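Local coordinates for protein domain of unknown function (Pectobacterium atrosepticum SCRI1043, PDB 3CJL) that is of unknown function but belongs to the DUF3861 family and assembles as a pair of small alpha+beta subunits, at residues D28-L33 with G54-G59. Numbering follows the deposited sequence.
With EDO (1,2-ethanediol), chain C.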
loop_
_atom_site.group_PDB
_atom_site.type_symbol
_atom_site.label_atom_id
_atom_site.label_comp_id
_atom_site.label_asym_id
_atom_site.label_seq_id
_atom_site.Cartn_x
_atom_site.Cartn_y
_atom_site.Cartn_z
ATOM N N ASP A 28 13.676 1.755 -1.108
ATOM C CA ASP A 28 14.149 0.469 -0.642
ATOM C C ASP A 28 14.078 -0.486 -1.826
ATOM O O ASP A 28 13.329 -0.247 -2.774
ATOM C CB ASP A 28 13.257 -0.043 0.477
ATOM C CG ASP A 28 13.438 0.725 1.774
ATOM O OD1 ASP A 28 14.542 0.642 2.353
ATOM O OD2 ASP A 28 12.469 1.389 2.219
ATOM N N ASP A 29 14.881 -1.541 -1.774
ATOM C CA ASP A 29 14.835 -2.621 -2.738
ATOM C C ASP A 29 13.682 -3.500 -2.273
ATOM O O ASP A 29 13.848 -4.283 -1.352
ATOM C CB ASP A 29 16.173 -3.381 -2.731
ATOM C CG ASP A 29 16.208 -4.523 -3.716
ATOM O OD1 ASP A 29 15.139 -5.020 -4.114
ATOM O OD2 ASP A 29 17.325 -4.954 -4.080
ATOM N N LEU A 30 12.519 -3.356 -2.916
ATOM C CA LEU A 30 11.293 -4.050 -2.510
ATOM C C LEU A 30 11.417 -5.576 -2.538
ATOM O O LEU A 30 11.030 -6.248 -1.587
ATOM C CB LEU A 30 10.110 -3.598 -3.377
ATOM C CG LEU A 30 8.738 -4.237 -3.149
ATOM C CD1 LEU A 30 8.249 -4.035 -1.710
ATOM C CD2 LEU A 30 7.739 -3.645 -4.155
ATOM N N PHE A 31 11.972 -6.108 -3.618
ATOM C CA PHE A 31 12.169 -7.551 -3.748
ATOM C C PHE A 31 13.140 -8.092 -2.698
ATOM O O PHE A 31 12.922 -9.183 -2.196
ATOM C CB PHE A 31 12.589 -7.925 -5.171
ATOM C CG PHE A 31 11.471 -7.799 -6.177
ATOM C CD1 PHE A 31 11.122 -6.570 -6.706
ATOM C CD2 PHE A 31 10.757 -8.913 -6.582
ATOM C CE1 PHE A 31 10.069 -6.449 -7.621
ATOM C CE2 PHE A 31 9.727 -8.794 -7.501
ATOM C CZ PHE A 31 9.390 -7.551 -8.018
ATOM N N LYS A 32 14.174 -7.330 -2.338
ATOM C CA LYS A 32 15.094 -7.749 -1.257
ATOM C C LYS A 32 14.391 -7.698 0.118
ATOM O O LYS A 32 14.568 -8.595 0.938
ATOM C CB LYS A 32 16.372 -6.906 -1.260
ATOM C CG LYS A 32 17.534 -7.532 -0.517
ATOM C CD LYS A 32 18.795 -6.665 -0.615
ATOM C CE LYS A 32 20.081 -7.499 -0.563
ATOM N NZ LYS A 32 20.251 -8.299 0.690
ATOM N N LEU A 33 13.572 -6.670 0.335
ATOM C CA LEU A 33 12.769 -6.528 1.560
ATOM C C LEU A 33 11.765 -7.697 1.712
ATOM O O LEU A 33 11.592 -8.245 2.816
ATOM C CB LEU A 33 12.049 -5.167 1.567
ATOM C CG LEU A 33 11.652 -4.512 2.893
ATOM C CD1 LEU A 33 12.884 -4.118 3.699
ATOM C CD2 LEU A 33 10.774 -3.261 2.658
ATOM N N GLY A 54 1.793 -2.863 -0.009
ATOM C CA GLY A 54 0.867 -1.795 0.300
ATOM C C GLY A 54 1.459 -0.719 1.174
ATOM O O GLY A 54 1.333 0.461 0.861
ATOM N N LEU A 55 2.122 -1.142 2.245
ATOM C CA LEU A 55 2.827 -0.243 3.176
ATOM C C LEU A 55 3.946 0.627 2.533
ATOM O O LEU A 55 4.071 1.812 2.838
ATOM C CB LEU A 55 3.432 -1.091 4.289
ATOM C CG LEU A 55 4.134 -0.422 5.456
ATOM C CD1 LEU A 55 3.136 0.395 6.231
ATOM C CD2 LEU A 55 4.773 -1.499 6.316
ATOM N N LYS A 56 4.784 0.017 1.691
ATOM C CA LYS A 56 5.832 0.742 0.980
ATOM C C LYS A 56 5.252 1.723 -0.049
ATOM O O LYS A 56 5.773 2.812 -0.211
ATOM C CB LYS A 56 6.820 -0.202 0.283
ATOM C CG LYS A 56 7.553 -1.221 1.151
ATOM C CD LYS A 56 8.097 -0.711 2.480
ATOM C CE LYS A 56 9.280 0.164 2.333
ATOM N NZ LYS A 56 9.848 0.451 3.717
ATOM N N LEU A 57 4.176 1.345 -0.734
ATOM C CA LEU A 57 3.512 2.254 -1.672
ATOM C C LEU A 57 2.938 3.461 -0.955
ATOM O O LEU A 57 3.275 4.572 -1.308
ATOM C CB LEU A 57 2.401 1.558 -2.470
ATOM C CG LEU A 57 2.844 0.630 -3.603
ATOM C CD1 LEU A 57 1.628 -0.111 -4.179
ATOM C CD2 LEU A 57 3.605 1.408 -4.690
ATOM N N PHE A 58 2.101 3.259 0.063
ATOM C CA PHE A 58 1.479 4.415 0.723
ATOM C C PHE A 58 2.461 5.184 1.610
ATOM O O PHE A 58 2.384 6.400 1.664
ATOM C CB PHE A 58 0.079 4.089 1.323
ATOM C CG PHE A 58 0.031 3.866 2.806
ATOM C CD1 PHE A 58 -0.028 4.948 3.672
ATOM C CD2 PHE A 58 -0.116 2.580 3.331
ATOM C CE1 PHE A 58 -0.113 4.763 5.038
ATOM C CE2 PHE A 58 -0.231 2.377 4.708
ATOM C CZ PHE A 58 -0.222 3.472 5.560
ATOM N N GLY A 59 3.438 4.492 2.199
ATOM C CA GLY A 59 4.475 5.115 3.014
ATOM C C GLY A 59 5.414 6.044 2.261
ATOM O O GLY A 59 5.772 7.100 2.763
HETATM C C1 EDO C . 11.092 -3.458 7.062
HETATM O O1 EDO C . 10.159 -4.290 7.771
HETATM C C2 EDO C . 10.409 -2.168 6.610
HETATM O O2 EDO C . 11.316 -1.345 5.853
#
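Lys56 reaches from helix 45-64 to the start of helix 30-37 and makes every cross-contact of this site, with Asp28, Leu30 and Leu33. Its chain bends twice, at chi2 (-43°) and again at chi3 (-73°), and the folded methylenes lie against the two leucines while the ammonium group passes on to Asp28. The salt bridge joins Lys56 NZ to Asp28 OD2 at 3.2 Å; the two side chains cross at about a right angle, and the nitrogen approaches from above the carboxylate plane, 48° out of it. The branch end of Leu33 points at the lysine, and its CD2 rests on Lys56 CD (3.7 Å) and CE (3.8 Å), just short of the ammonium group. Leu30 runs alongside, antiparallel to the lysine, and its CD1 is 4.1 Å from Lys56 CG. An ethanediol molecule, presumably a crystallisation additive, accepts a second bond from the ammonium group (Lys56 NZ to O2, 3.2 Å) and also touches Leu33. On another face of helix 45-64, Leu55 packs on helix 75-86, and Leu30 meets Val10 of the second subunit. Asp29 is the N-cap: its OD1 accepts from Lys32 N at 3.1 Å, met from well above the carboxylate plane. A salt bridge whose lysine methylenes pack on two leucines thus ties an aspartate-capped helix start, a short turn after strand 19-26, to the long helix of this alpha+beta fold.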